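Local coordinates for protein glucosidase (Croceicoccus marinus, PDB 5Z3K) that probably hydrolyses O-glycosidic bonds, as a beta-glucosidase of glycoside hydrolase family 39, at residues N19-H24 against Y290-E295; D58-L63 against D92-Q97; G209-V214 against D251-T256; D368-L373 against G429-G434; A416-Y421 against L470-V475. All coordinates share one frame; numbering follows the deposited sequence.

Contact 1: residues N19-H24 against Y290-E295; sequences NMRQLH and YMQDSE
Gln-292, at the C-terminal side of helix 277-291, plugs its side-chain amide into the backbone of Arg-21, just ahead of strand 25-27 of the parallel (beta/alpha)8 barrel. The tight part is this two-bond grip: Arg-21 N gives its hydrogen to Gln-292 OE1 at 2.7 Å, on a lone pair, while Gln-292 NE2 returns a bond to Arg-21 O at 3.1 Å, the acceptor lying in the amide plane. A bend at chi2 (73°) turns the amide toward the chain it pairs with. The selenomethionine side chain of Met-20 crosses that of Gln-292 at about a right angle, SE 3.4 Å from Gln-292 OE1, and Leu-23 CD1 meets Met-291 CG at 4.1 Å on the buried flank. The other flank is wetter. There one water joins Asn-19 O to Gln-292 OE1, and a second links Arg-21 NE with Gln-292 O. The guanidinium, whose NH1 also bonds Val-296 O, points NH2 at Gln-292 O over 2.9 Å, arriving 62° above that carbonyl's plane.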
# COMPACT_ATOMS: atom_id res chain seq x y z
N ASN A 19 -19.99 2.44 0.84
CA ASN A 19 -19.08 1.78 -0.10
C ASN A 19 -17.81 1.32 0.61
O ASN A 19 -17.24 2.04 1.43
CB ASN A 19 -18.71 2.71 -1.25
CG ASN A 19 -19.85 2.94 -2.21
OD1 ASN A 19 -20.75 2.11 -2.33
ND2 ASN A 19 -19.82 4.07 -2.89
N MSE A 20 -17.37 0.11 0.28
CA MSE A 20 -16.04 -0.33 0.65
C MSE A 20 -15.04 0.48 -0.17
O MSE A 20 -15.29 0.78 -1.34
CB MSE A 20 -15.85 -1.83 0.39
CG MSE A 20 -14.51 -2.36 0.87
SE MSE A 20 -14.51 -2.51 2.81
CE MSE A 20 -15.50 -4.18 2.95
N ARG A 21 -13.91 0.85 0.43
CA ARG A 21 -12.91 1.66 -0.25
C ARG A 21 -11.72 0.79 -0.64
O ARG A 21 -11.17 0.06 0.20
CB ARG A 21 -12.46 2.83 0.64
CG ARG A 21 -13.61 3.74 1.05
CD ARG A 21 -13.11 5.11 1.55
NE ARG A 21 -12.36 4.97 2.79
CZ ARG A 21 -11.10 5.34 2.94
NH1 ARG A 21 -10.44 5.88 1.92
NH2 ARG A 21 -10.49 5.19 4.11
N GLN A 22 -11.32 0.86 -1.90
CA GLN A 22 -10.31 -0.06 -2.43
C GLN A 22 -8.91 0.47 -2.11
O GLN A 22 -8.31 1.23 -2.88
CB GLN A 22 -10.50 -0.25 -3.93
CG GLN A 22 -11.51 -1.35 -4.27
CD GLN A 22 -12.95 -0.95 -3.94
OE1 GLN A 22 -13.47 0.03 -4.47
NE2 GLN A 22 -13.58 -1.70 -3.04
N LEU A 23 -8.39 0.06 -0.96
CA LEU A 23 -7.09 0.52 -0.49
C LEU A 23 -5.98 -0.53 -0.66
O LEU A 23 -4.87 -0.33 -0.15
CB LEU A 23 -7.17 0.94 0.98
CG LEU A 23 -8.11 2.10 1.32
CD1 LEU A 23 -7.88 2.59 2.77
CD2 LEU A 23 -7.89 3.22 0.35
N HIS A 24 -6.25 -1.62 -1.38
CA HIS A 24 -5.28 -2.72 -1.48
C HIS A 24 -4.27 -2.46 -2.59
O HIS A 24 -4.20 -3.17 -3.59
CB HIS A 24 -5.96 -4.06 -1.70
CG HIS A 24 -5.17 -5.22 -1.19
ND1 HIS A 24 -4.84 -5.35 0.15
CD2 HIS A 24 -4.65 -6.31 -1.81
CE1 HIS A 24 -4.15 -6.46 0.32
NE2 HIS A 24 -4.02 -7.06 -0.85
N TYR A 290 -8.23 -1.15 10.23
CA TYR A 290 -8.30 0.13 10.93
C TYR A 290 -8.17 1.30 9.96
O TYR A 290 -8.81 2.34 10.17
CB TYR A 290 -7.23 0.22 12.02
CG TYR A 290 -7.52 -0.66 13.21
CD1 TYR A 290 -8.82 -0.80 13.71
CD2 TYR A 290 -6.51 -1.39 13.83
CE1 TYR A 290 -9.09 -1.62 14.79
CE2 TYR A 290 -6.78 -2.23 14.91
CZ TYR A 290 -8.07 -2.33 15.39
OH TYR A 290 -8.34 -3.15 16.46
N MSE A 291 -7.38 1.18 8.90
CA MSE A 291 -7.18 2.33 8.03
C MSE A 291 -8.34 2.48 7.04
O MSE A 291 -8.43 3.49 6.36
CB MSE A 291 -5.84 2.24 7.28
CG MSE A 291 -5.85 1.25 6.13
SE MSE A 291 -4.20 1.39 5.10
CE MSE A 291 -2.94 0.62 6.37
N GLN A 292 -9.22 1.48 6.97
CA GLN A 292 -10.41 1.63 6.13
C GLN A 292 -11.27 2.80 6.61
O GLN A 292 -11.97 3.42 5.80
CB GLN A 292 -11.21 0.33 6.12
CG GLN A 292 -12.54 0.37 5.34
CD GLN A 292 -12.39 0.38 3.82
OE1 GLN A 292 -13.34 0.68 3.10
NE2 GLN A 292 -11.19 0.04 3.32
N ASP A 293 -11.21 3.11 7.90
CA ASP A 293 -11.87 4.26 8.50
C ASP A 293 -10.78 5.27 8.89
O ASP A 293 -10.31 5.30 10.03
CB ASP A 293 -12.69 3.82 9.71
CG ASP A 293 -13.78 2.85 9.34
OD1 ASP A 293 -14.51 3.16 8.37
OD2 ASP A 293 -13.90 1.79 10.00
N SER A 294 -10.35 6.07 7.93
CA SER A 294 -9.20 6.95 8.18
C SER A 294 -9.13 7.99 7.08
O SER A 294 -9.89 7.95 6.10
CB SER A 294 -7.89 6.16 8.23
OG SER A 294 -7.45 5.87 6.91
N GLU A 295 -8.19 8.92 7.22
CA GLU A 295 -7.93 9.91 6.18
C GLU A 295 -7.08 9.36 5.04
O GLU A 295 -6.81 10.10 4.09
CB GLU A 295 -7.27 11.15 6.79
CG GLU A 295 -8.13 11.80 7.89
CD GLU A 295 -9.48 12.29 7.38
OE1 GLU A 295 -9.58 12.64 6.19
OE2 GLU A 295 -10.43 12.34 8.18
O HOH W 1 -15.60 1.87 3.76
O HOH W 2 -14.77 4.33 4.56

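Contact 2: residues D58-L63 against D92-Q97; sequences DWVSRL and DTWVGQ
Trp-59 lays one face of its indole against Trp-94, with Trp-94 CB sitting over the six-membered ring, 3.5 Å from the centroid and only 5° off the normal. This CH-pi contact joins the loop after strand 53-55 of the (beta/alpha)8 barrel to helix 89-100. With CG opposite its carbonyl carbon (chi1 -58°), Trp-59 carries its indole onto Trp-94 CB. The two side chains run past each other in opposite directions, and their five-membered rings, 4.6 Å between centroids, are inclined at 31°, neither a parallel stack nor a T-shape. In return, Trp-59 CB approaches Trp-94 CE3 at 3.6 Å, so each tryptophan sets its CB against the ring system of the other. Farther along the helix, Val-95 CG2 touches Trp-59 CZ3 at 3.8 Å, crossing that side chain at about a right angle. No hydrogen bond spans the two segments; polar ends find partners outside them. Trp-94 NE1 bonds Ala-31 O, and Ser-61 OG bonds Thr-91 OG1 of helix 89-100. Val-60, centre of an inverse gamma turn, lies against the far end of the Trp-94 indole. Its CB lies 3.8 Å from Trp-94 CH2, and its backbone N is 3.2 Å from Trp-94 CZ3.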
# COMPACT_ATOMS: atom_id res chain seq x y z
N ASP A 58 9.84 0.10 -6.81
CA ASP A 58 10.76 -1.02 -6.63
C ASP A 58 11.09 -1.74 -7.94
O ASP A 58 12.02 -2.55 -7.97
CB ASP A 58 10.20 -1.98 -5.58
CG ASP A 58 10.13 -1.32 -4.21
OD1 ASP A 58 11.17 -0.81 -3.73
OD2 ASP A 58 9.03 -1.25 -3.63
N TRP A 59 10.39 -1.42 -9.02
CA TRP A 59 10.79 -1.90 -10.34
C TRP A 59 12.14 -1.30 -10.74
O TRP A 59 12.65 -0.36 -10.12
CB TRP A 59 9.74 -1.53 -11.39
CG TRP A 59 8.34 -2.04 -11.16
CD1 TRP A 59 7.93 -2.97 -10.22
CD2 TRP A 59 7.17 -1.65 -11.88
NE1 TRP A 59 6.57 -3.17 -10.32
CE2 TRP A 59 6.08 -2.38 -11.33
CE3 TRP A 59 6.93 -0.77 -12.94
CZ2 TRP A 59 4.78 -2.24 -11.82
CZ3 TRP A 59 5.64 -0.62 -13.42
CH2 TRP A 59 4.57 -1.36 -12.85
N VAL A 60 12.71 -1.85 -11.81
CA VAL A 60 13.86 -1.24 -12.46
C VAL A 60 13.32 -0.24 -13.48
O VAL A 60 13.37 -0.47 -14.69
CB VAL A 60 14.75 -2.32 -13.11
CG1 VAL A 60 15.95 -1.69 -13.83
CG2 VAL A 60 15.23 -3.31 -12.04
N SER A 61 12.78 0.88 -12.98
CA SER A 61 12.00 1.83 -13.78
C SER A 61 12.25 3.25 -13.32
O SER A 61 11.32 4.05 -13.14
CB SER A 61 10.50 1.52 -13.71
OG SER A 61 10.26 0.18 -14.12
N ARG A 62 13.52 3.58 -13.13
CA ARG A 62 13.93 4.87 -12.60
C ARG A 62 14.31 5.81 -13.74
O ARG A 62 14.84 5.39 -14.77
CB ARG A 62 15.10 4.71 -11.64
CG ARG A 62 14.82 3.80 -10.47
CD ARG A 62 13.84 4.42 -9.51
NE ARG A 62 13.60 3.51 -8.40
CZ ARG A 62 14.42 3.35 -7.36
NH1 ARG A 62 15.55 4.05 -7.26
NH2 ARG A 62 14.10 2.48 -6.41
N LEU A 63 14.02 7.10 -13.54
CA LEU A 63 14.50 8.14 -14.45
C LEU A 63 15.76 8.71 -13.80
O LEU A 63 15.70 9.67 -13.04
CB LEU A 63 13.43 9.21 -14.68
CG LEU A 63 13.93 10.37 -15.56
CD1 LEU A 63 14.46 9.82 -16.87
CD2 LEU A 63 12.85 11.42 -15.80
N ASP A 92 7.76 -1.58 -19.58
CA ASP A 92 6.61 -2.01 -20.37
C ASP A 92 6.10 -3.36 -19.89
O ASP A 92 4.89 -3.59 -19.82
CB ASP A 92 6.97 -2.13 -21.85
CG ASP A 92 7.06 -0.79 -22.56
OD1 ASP A 92 6.74 0.25 -21.95
OD2 ASP A 92 7.47 -0.79 -23.74
N THR A 93 7.01 -4.28 -19.59
CA THR A 93 6.61 -5.61 -19.17
C THR A 93 5.86 -5.56 -17.84
O THR A 93 4.79 -6.16 -17.69
CB THR A 93 7.84 -6.51 -19.09
OG1 THR A 93 8.38 -6.64 -20.41
CG2 THR A 93 7.51 -7.89 -18.55
N TRP A 94 6.39 -4.80 -16.88
CA TRP A 94 5.74 -4.72 -15.58
C TRP A 94 4.42 -3.96 -15.66
O TRP A 94 3.45 -4.30 -14.96
CB TRP A 94 6.70 -4.08 -14.57
CG TRP A 94 7.82 -5.02 -14.16
CD1 TRP A 94 7.69 -6.32 -13.78
CD2 TRP A 94 9.22 -4.71 -14.08
NE1 TRP A 94 8.92 -6.85 -13.47
CE2 TRP A 94 9.88 -5.89 -13.65
CE3 TRP A 94 9.98 -3.57 -14.34
CZ2 TRP A 94 11.27 -5.95 -13.47
CZ3 TRP A 94 11.37 -3.63 -14.16
CH2 TRP A 94 12.00 -4.81 -13.73
N VAL A 95 4.36 -2.92 -16.50
CA VAL A 95 3.10 -2.20 -16.70
C VAL A 95 2.06 -3.14 -17.30
O VAL A 95 0.90 -3.17 -16.86
CB VAL A 95 3.33 -0.96 -17.58
CG1 VAL A 95 2.02 -0.41 -18.14
CG2 VAL A 95 4.07 0.11 -16.78
N GLY A 96 2.45 -3.92 -18.31
CA GLY A 96 1.52 -4.85 -18.90
C GLY A 96 1.06 -5.91 -17.91
O GLY A 96 -0.12 -6.28 -17.88
N GLN A 97 1.97 -6.40 -17.07
CA GLN A 97 1.58 -7.37 -16.05
C GLN A 97 0.56 -6.77 -15.10
O GLN A 97 -0.45 -7.40 -14.77
CB GLN A 97 2.80 -7.84 -15.25
CG GLN A 97 3.76 -8.74 -16.03
CD GLN A 97 5.08 -8.93 -15.31
OE1 GLN A 97 5.26 -8.46 -14.18
NE2 GLN A 97 6.02 -9.63 -15.96

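Contact 3: residues G209-V214 against D251-T256; sequences GFLDYV and DKYGFT
With chi1 near -73° in both Tyr-253 (-74°) and Phe-255 (-72°), each ring leaves the chain opposite its own carbonyl carbon and reaches helix 208-216. The two residues flank Gly-254, the C-prime residue of the Schellman motif that ends helix 238-252; the contact joins two neighbouring outer helices of the (beta/alpha)8 barrel. Leu-211 fits against both aromatics. Its CB stands over the middle of the Tyr-253 ring, 3.8 Å from the centroid, a CH-pi contact over the face, while its CD2 branch packs at 3.9 Å on Phe-255 CD2. Toward the tyrosine's outer end, Asp-212 CB comes within 4.0 Å of Tyr-253 CE2. Phe-255 is used differently, since it presents its rim to the helix: the backbone Leu-211 O lies near the ring plane, 3.7 Å from Phe-255 CE2. No hydrogen bond crosses here, and Leu-211 also rests on Ile-249 of helix 238-252. One turn along from Leu-211, Val-214 CG2 presses on Phe-255 CZ at 3.5 Å.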
# COMPACT_ATOMS: atom_id res chain seq x y z
N GLY A 209 7.68 23.11 3.80
CA GLY A 209 8.32 23.80 2.68
C GLY A 209 7.82 23.36 1.33
O GLY A 209 7.73 24.17 0.39
N PHE A 210 7.48 22.07 1.19
CA PHE A 210 6.90 21.57 -0.05
C PHE A 210 5.48 22.11 -0.25
O PHE A 210 5.14 22.62 -1.32
CB PHE A 210 6.91 20.04 -0.04
CG PHE A 210 6.38 19.43 -1.31
CD1 PHE A 210 7.10 19.54 -2.49
CD2 PHE A 210 5.18 18.73 -1.31
CE1 PHE A 210 6.62 18.98 -3.66
CE2 PHE A 210 4.69 18.18 -2.48
CZ PHE A 210 5.42 18.30 -3.65
N LEU A 211 4.64 22.00 0.78
CA LEU A 211 3.27 22.52 0.69
C LEU A 211 3.27 24.02 0.44
O LEU A 211 2.43 24.53 -0.31
CB LEU A 211 2.50 22.19 1.96
CG LEU A 211 2.14 20.70 2.09
CD1 LEU A 211 1.82 20.34 3.54
CD2 LEU A 211 0.96 20.42 1.18
N ASP A 212 4.19 24.74 1.08
CA ASP A 212 4.27 26.19 0.87
C ASP A 212 4.62 26.51 -0.58
O ASP A 212 4.04 27.42 -1.18
CB ASP A 212 5.28 26.81 1.83
CG ASP A 212 5.42 28.32 1.66
OD1 ASP A 212 4.44 29.05 1.91
OD2 ASP A 212 6.51 28.78 1.27
N TYR A 213 5.54 25.75 -1.17
CA TYR A 213 5.97 26.01 -2.54
C TYR A 213 4.83 25.78 -3.53
O TYR A 213 4.58 26.62 -4.40
CB TYR A 213 7.17 25.13 -2.90
CG TYR A 213 7.54 25.25 -4.37
CD1 TYR A 213 6.97 24.41 -5.32
CD2 TYR A 213 8.43 26.23 -4.80
CE1 TYR A 213 7.30 24.54 -6.67
CE2 TYR A 213 8.76 26.36 -6.13
CZ TYR A 213 8.19 25.51 -7.06
OH TYR A 213 8.51 25.64 -8.40
N VAL A 214 4.16 24.62 -3.45
CA VAL A 214 3.11 24.34 -4.42
C VAL A 214 1.95 25.31 -4.26
O VAL A 214 1.25 25.62 -5.24
CB VAL A 214 2.66 22.87 -4.32
CG1 VAL A 214 3.77 21.94 -4.79
CG2 VAL A 214 2.25 22.51 -2.90
N ASP A 251 -4.60 20.37 5.03
CA ASP A 251 -5.74 21.29 4.99
C ASP A 251 -5.32 22.70 5.38
O ASP A 251 -5.87 23.69 4.86
CB ASP A 251 -6.85 20.81 5.92
CG ASP A 251 -7.61 19.61 5.39
OD1 ASP A 251 -7.50 19.26 4.19
OD2 ASP A 251 -8.33 19.00 6.21
N LYS A 252 -4.37 22.81 6.25
CA LYS A 252 -3.91 24.09 6.73
C LYS A 252 -3.38 24.93 5.60
O LYS A 252 -3.42 26.09 5.68
CB LYS A 252 -2.89 23.86 7.81
CG LYS A 252 -2.20 25.05 8.41
CD LYS A 252 -0.95 24.62 9.15
CE LYS A 252 -1.33 23.80 10.34
NZ LYS A 252 -0.24 23.12 11.07
N TYR A 253 -2.81 24.33 4.59
CA TYR A 253 -2.33 25.05 3.41
C TYR A 253 -3.40 25.20 2.34
O TYR A 253 -3.08 25.56 1.21
CB TYR A 253 -1.10 24.36 2.83
CG TYR A 253 0.13 24.58 3.67
CD1 TYR A 253 0.36 23.81 4.81
CD2 TYR A 253 1.05 25.58 3.36
CE1 TYR A 253 1.47 24.02 5.60
CE2 TYR A 253 2.17 25.79 4.15
CZ TYR A 253 2.36 25.00 5.27
OH TYR A 253 3.46 25.20 6.07
N GLY A 254 -4.66 24.95 2.68
CA GLY A 254 -5.77 25.12 1.76
C GLY A 254 -6.01 23.97 0.80
O GLY A 254 -6.93 24.06 -0.03
N PHE A 255 -5.24 22.89 0.89
CA PHE A 255 -5.33 21.79 -0.07
C PHE A 255 -6.38 20.77 0.37
O PHE A 255 -6.12 19.58 0.54
CB PHE A 255 -3.96 21.14 -0.26
CG PHE A 255 -2.97 21.98 -1.02
CD1 PHE A 255 -3.10 22.16 -2.38
CD2 PHE A 255 -1.90 22.58 -0.36
CE1 PHE A 255 -2.17 22.92 -3.10
CE2 PHE A 255 -0.97 23.35 -1.07
CZ PHE A 255 -1.12 23.51 -2.44
N THR A 256 -7.62 21.25 0.53
CA THR A 256 -8.67 20.42 1.09
C THR A 256 -9.15 19.34 0.12
O THR A 256 -9.70 18.33 0.57
CB THR A 256 -9.85 21.28 1.54
OG1 THR A 256 -10.27 22.12 0.46
CG2 THR A 256 -9.43 22.15 2.71

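Contact 4: residues D368-L373 against G429-G434; sequences DTIRIL and GHLPWG
Leu-431 opens a type I beta turn that runs to Gly-434 and meets the start of strand 369-376 in the mixed beta-sheet, on the connection between strands 423-429 and 438-446. Its CD2 makes a distant apolar contact, 4.3 Å from Ile-370 CG1, and the side chain also touches Ala-13 of strand 6-13. Next comes Pro-432, whose CD faces the end of the isoleucine: Pro-432 CD is 4.0 Å from Ile-370 CD1. Trp-433 follows with chi1 at 54°, its CG set between backbone N and carbonyl carbon. This swings the indole back along the turn, over Pro-432 CD, and out to the strand, where Trp-433 CH2 packs on Ile-370 CG1 at 3.9 Å. Gly-434 finishes the turn, its N bonded to Leu-431 O at 3.1 Å. Across from the indole, the Asp-368 carboxylate has a salt bridge to Arg-482 of strand 474-482, which Trp-433 also touches. Asp-368 meets the tryptophan mainly through its backbone, with Asp-368 O at 3.6 Å from Trp-433 CZ3.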
# COMPACT_ATOMS: atom_id res chain seq x y z
N ASP A 368 -23.97 -11.88 -4.35
CA ASP A 368 -23.94 -13.33 -4.12
C ASP A 368 -22.82 -13.78 -3.19
O ASP A 368 -22.72 -14.97 -2.89
CB ASP A 368 -23.80 -14.07 -5.46
CG ASP A 368 -25.13 -14.22 -6.18
OD1 ASP A 368 -26.19 -14.10 -5.52
OD2 ASP A 368 -25.11 -14.47 -7.41
N THR A 369 -21.96 -12.87 -2.74
CA THR A 369 -20.81 -13.24 -1.92
C THR A 369 -20.68 -12.26 -0.77
O THR A 369 -20.56 -11.05 -1.00
CB THR A 369 -19.51 -13.26 -2.74
OG1 THR A 369 -19.62 -14.21 -3.81
CG2 THR A 369 -18.32 -13.60 -1.86
N ILE A 370 -20.72 -12.76 0.47
CA ILE A 370 -20.42 -11.98 1.68
C ILE A 370 -19.03 -12.37 2.17
O ILE A 370 -18.71 -13.56 2.25
CB ILE A 370 -21.45 -12.25 2.79
CG1 ILE A 370 -22.89 -12.30 2.24
CG2 ILE A 370 -21.24 -11.30 3.98
CD1 ILE A 370 -23.40 -11.03 1.69
N ARG A 371 -18.20 -11.38 2.53
CA ARG A 371 -16.87 -11.64 3.08
C ARG A 371 -16.73 -10.98 4.45
O ARG A 371 -16.99 -9.78 4.59
CB ARG A 371 -15.76 -11.13 2.16
CG ARG A 371 -15.68 -11.91 0.87
CD ARG A 371 -14.49 -11.52 -0.01
NE ARG A 371 -14.49 -12.42 -1.16
CZ ARG A 371 -14.40 -12.05 -2.43
NH1 ARG A 371 -14.26 -10.77 -2.76
NH2 ARG A 371 -14.42 -12.98 -3.38
N ILE A 372 -16.31 -11.76 5.44
CA ILE A 372 -16.12 -11.26 6.81
C ILE A 372 -14.68 -11.57 7.22
O ILE A 372 -14.30 -12.74 7.33
CB ILE A 372 -17.11 -11.85 7.81
CG1 ILE A 372 -18.56 -11.54 7.41
CG2 ILE A 372 -16.81 -11.30 9.20
CD1 ILE A 372 -19.37 -12.78 6.96
N LEU A 373 -13.89 -10.52 7.41
CA LEU A 373 -12.47 -10.62 7.71
C LEU A 373 -12.26 -10.32 9.18
O LEU A 373 -12.78 -9.32 9.68
CB LEU A 373 -11.69 -9.64 6.84
CG LEU A 373 -10.18 -9.62 7.09
CD1 LEU A 373 -9.54 -10.91 6.52
CD2 LEU A 373 -9.57 -8.41 6.44
N GLY A 429 -26.99 -12.20 9.79
CA GLY A 429 -28.41 -12.24 9.51
C GLY A 429 -28.78 -11.57 8.20
O GLY A 429 -27.96 -10.86 7.62
N HIS A 430 -30.00 -11.83 7.73
CA HIS A 430 -30.56 -11.18 6.55
C HIS A 430 -29.69 -11.39 5.30
O HIS A 430 -29.41 -10.45 4.56
CB HIS A 430 -30.77 -9.69 6.80
CG HIS A 430 -31.66 -9.41 7.97
ND1 HIS A 430 -33.02 -9.62 7.93
CD2 HIS A 430 -31.38 -8.94 9.21
CE1 HIS A 430 -33.54 -9.29 9.10
NE2 HIS A 430 -32.57 -8.87 9.89
N LEU A 431 -29.27 -12.64 5.07
CA LEU A 431 -28.55 -12.94 3.84
C LEU A 431 -29.37 -12.44 2.66
O LEU A 431 -30.59 -12.68 2.62
CB LEU A 431 -28.26 -14.43 3.71
CG LEU A 431 -27.22 -14.99 4.69
CD1 LEU A 431 -27.07 -16.50 4.57
CD2 LEU A 431 -25.89 -14.30 4.51
N PRO A 432 -28.77 -11.69 1.72
CA PRO A 432 -29.58 -10.88 0.80
C PRO A 432 -30.31 -11.68 -0.25
O PRO A 432 -31.29 -11.18 -0.82
CB PRO A 432 -28.56 -9.93 0.17
CG PRO A 432 -27.25 -10.65 0.26
CD PRO A 432 -27.32 -11.49 1.52
N TRP A 433 -29.86 -12.89 -0.55
CA TRP A 433 -30.55 -13.75 -1.51
C TRP A 433 -31.64 -14.60 -0.85
O TRP A 433 -32.24 -15.44 -1.53
CB TRP A 433 -29.53 -14.66 -2.21
CG TRP A 433 -28.70 -15.42 -1.24
CD1 TRP A 433 -29.06 -16.54 -0.57
CD2 TRP A 433 -27.37 -15.10 -0.81
NE1 TRP A 433 -28.03 -16.95 0.25
CE2 TRP A 433 -26.98 -16.08 0.12
CE3 TRP A 433 -26.47 -14.08 -1.13
CZ2 TRP A 433 -25.74 -16.06 0.75
CZ3 TRP A 433 -25.23 -14.07 -0.52
CH2 TRP A 433 -24.87 -15.06 0.40
N GLY A 434 -31.90 -14.39 0.43
CA GLY A 434 -33.00 -15.05 1.10
C GLY A 434 -32.58 -16.26 1.91
O GLY A 434 -31.42 -16.42 2.33

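Contact 5: residues A416-Y421 against L470-V475; sequences ARSTGY and LAVSGV
An ST turn at Ser-418 and a G1 beta bulge, Ser-473 and Gly-474 facing Asn-376, lie where two chain segments meet near the end of strand 369-376 in the mixed beta-sheet. Tyr-421 O and Val-472 N are held together through a single water. The water donates to Tyr-421 O at 2.9 Å and accepts from Val-472 N, also at 2.9 Å, bridging their direct separation of 4.3 Å. No hydrogen bond passes straight from one segment to the other. Side chains add little: Ser-418 OG comes to 4.1 Å of the Val-472 CG1 methyl. That hydroxyl oxygen is already engaged by its own loop, accepting from Gly-420 N at 3.0 Å with an angle of 153° at the hydrogen; chi1 of 163° turns it along the chain to meet that N-H. Leu-470 O and Tyr-421 O lie 3.9 Å apart, and the ND2 of Asn-376 bonds both carbonyls, so one amide stitches both segments to that strand. Around this surface contact, Leu-470 pairs through its backbone with Ser-422, Tyr-421 packs edge-to-face with Phe-357 of strand 357-363, and Ser-473 OG bonds Asp-279 of helix 277-291.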
# COMPACT_ATOMS: atom_id res chain seq x y z
N ALA A 416 -3.93 -0.03 24.95
CA ALA A 416 -4.41 -0.84 23.84
C ALA A 416 -3.99 -2.30 23.94
O ALA A 416 -3.85 -2.96 22.90
CB ALA A 416 -3.93 -0.25 22.51
N ARG A 417 -3.79 -2.83 25.15
CA ARG A 417 -3.50 -4.25 25.31
C ARG A 417 -4.63 -5.09 24.73
O ARG A 417 -5.80 -4.72 24.81
CB ARG A 417 -3.30 -4.58 26.79
CG ARG A 417 -3.11 -6.07 27.09
CD ARG A 417 -2.76 -6.32 28.56
NE ARG A 417 -1.64 -5.48 28.99
CZ ARG A 417 -0.36 -5.79 28.79
NH1 ARG A 417 -0.04 -6.92 28.18
NH2 ARG A 417 0.59 -4.96 29.21
N SER A 418 -4.27 -6.21 24.09
CA SER A 418 -5.27 -7.08 23.49
C SER A 418 -6.21 -7.64 24.55
O SER A 418 -5.81 -7.88 25.70
CB SER A 418 -4.59 -8.22 22.73
OG SER A 418 -5.49 -9.29 22.46
N THR A 419 -7.48 -7.82 24.17
CA THR A 419 -8.44 -8.43 25.09
C THR A 419 -8.08 -9.89 25.37
O THR A 419 -8.49 -10.43 26.40
CB THR A 419 -9.86 -8.33 24.52
OG1 THR A 419 -10.18 -6.95 24.29
CG2 THR A 419 -10.89 -8.90 25.49
N GLY A 420 -7.29 -10.51 24.50
CA GLY A 420 -6.90 -11.88 24.71
C GLY A 420 -7.94 -12.91 24.32
O GLY A 420 -7.90 -14.03 24.85
N TYR A 421 -8.85 -12.58 23.41
CA TYR A 421 -9.78 -13.58 22.89
C TYR A 421 -9.05 -14.81 22.38
O TYR A 421 -7.99 -14.71 21.74
CB TYR A 421 -10.61 -13.00 21.74
CG TYR A 421 -11.52 -11.86 22.12
CD1 TYR A 421 -12.50 -12.02 23.09
CD2 TYR A 421 -11.42 -10.63 21.48
CE1 TYR A 421 -13.35 -10.99 23.43
CE2 TYR A 421 -12.26 -9.59 21.82
CZ TYR A 421 -13.22 -9.77 22.80
OH TYR A 421 -14.06 -8.74 23.12
N LEU A 470 -9.62 -18.95 17.51
CA LEU A 470 -8.77 -18.08 16.70
C LEU A 470 -7.85 -17.37 17.69
O LEU A 470 -8.17 -16.28 18.18
CB LEU A 470 -9.59 -17.09 15.88
CG LEU A 470 -8.78 -16.09 15.04
CD1 LEU A 470 -8.03 -16.79 13.91
CD2 LEU A 470 -9.67 -14.97 14.50
N ALA A 471 -6.72 -18.01 18.00
CA ALA A 471 -5.78 -17.43 18.95
C ALA A 471 -5.17 -16.16 18.39
O ALA A 471 -5.27 -15.86 17.19
CB ALA A 471 -4.66 -18.43 19.28
N VAL A 472 -4.51 -15.40 19.27
CA VAL A 472 -3.84 -14.19 18.82
C VAL A 472 -2.84 -14.53 17.71
O VAL A 472 -2.31 -15.65 17.64
CB VAL A 472 -3.13 -13.45 19.97
CG1 VAL A 472 -4.17 -12.76 20.83
CG2 VAL A 472 -2.30 -14.41 20.80
N SER A 473 -2.60 -13.55 16.84
CA SER A 473 -1.75 -13.69 15.66
C SER A 473 -2.37 -14.65 14.64
O SER A 473 -1.69 -15.50 14.07
CB SER A 473 -0.33 -14.12 16.03
OG SER A 473 0.24 -13.24 17.00
N GLY A 474 -3.67 -14.50 14.42
CA GLY A 474 -4.36 -15.27 13.40
C GLY A 474 -5.33 -14.38 12.65
O GLY A 474 -5.83 -13.38 13.17
N VAL A 475 -5.59 -14.76 11.39
CA VAL A 475 -6.44 -14.02 10.47
C VAL A 475 -7.41 -15.00 9.83
O VAL A 475 -7.00 -16.08 9.38
CB VAL A 475 -5.61 -13.29 9.38
CG1 VAL A 475 -6.53 -12.53 8.42
CG2 VAL A 475 -4.60 -12.34 10.03
O HOH W 3 -5.42 -16.00 21.99

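How the contacts relate
Contacts 1, 2 and 3 belong to the (beta/alpha)8 barrel, whereas contacts 4 and 5 lie at the mixed beta-sheet beside it. The chain between the two halves of contact 1 includes both contact 2 and contact 3, whose centres are about 31 Å apart. Contacts 1 and 2 fall on opposite sides of the chain's centre, with centres about 27 Å apart. Helix 277-291 links the two parts: it leads into contact 1 and is touched by Ser-473 and Val-475 of contact 5. Contacts 4 and 5 alternate along the sequence and meet directly, Leu-373 CD1 lying 3.9 Å from Val-475 CG1 on neighbouring strands. Contact 3 is about 43 Å from contact 4, centre to centre.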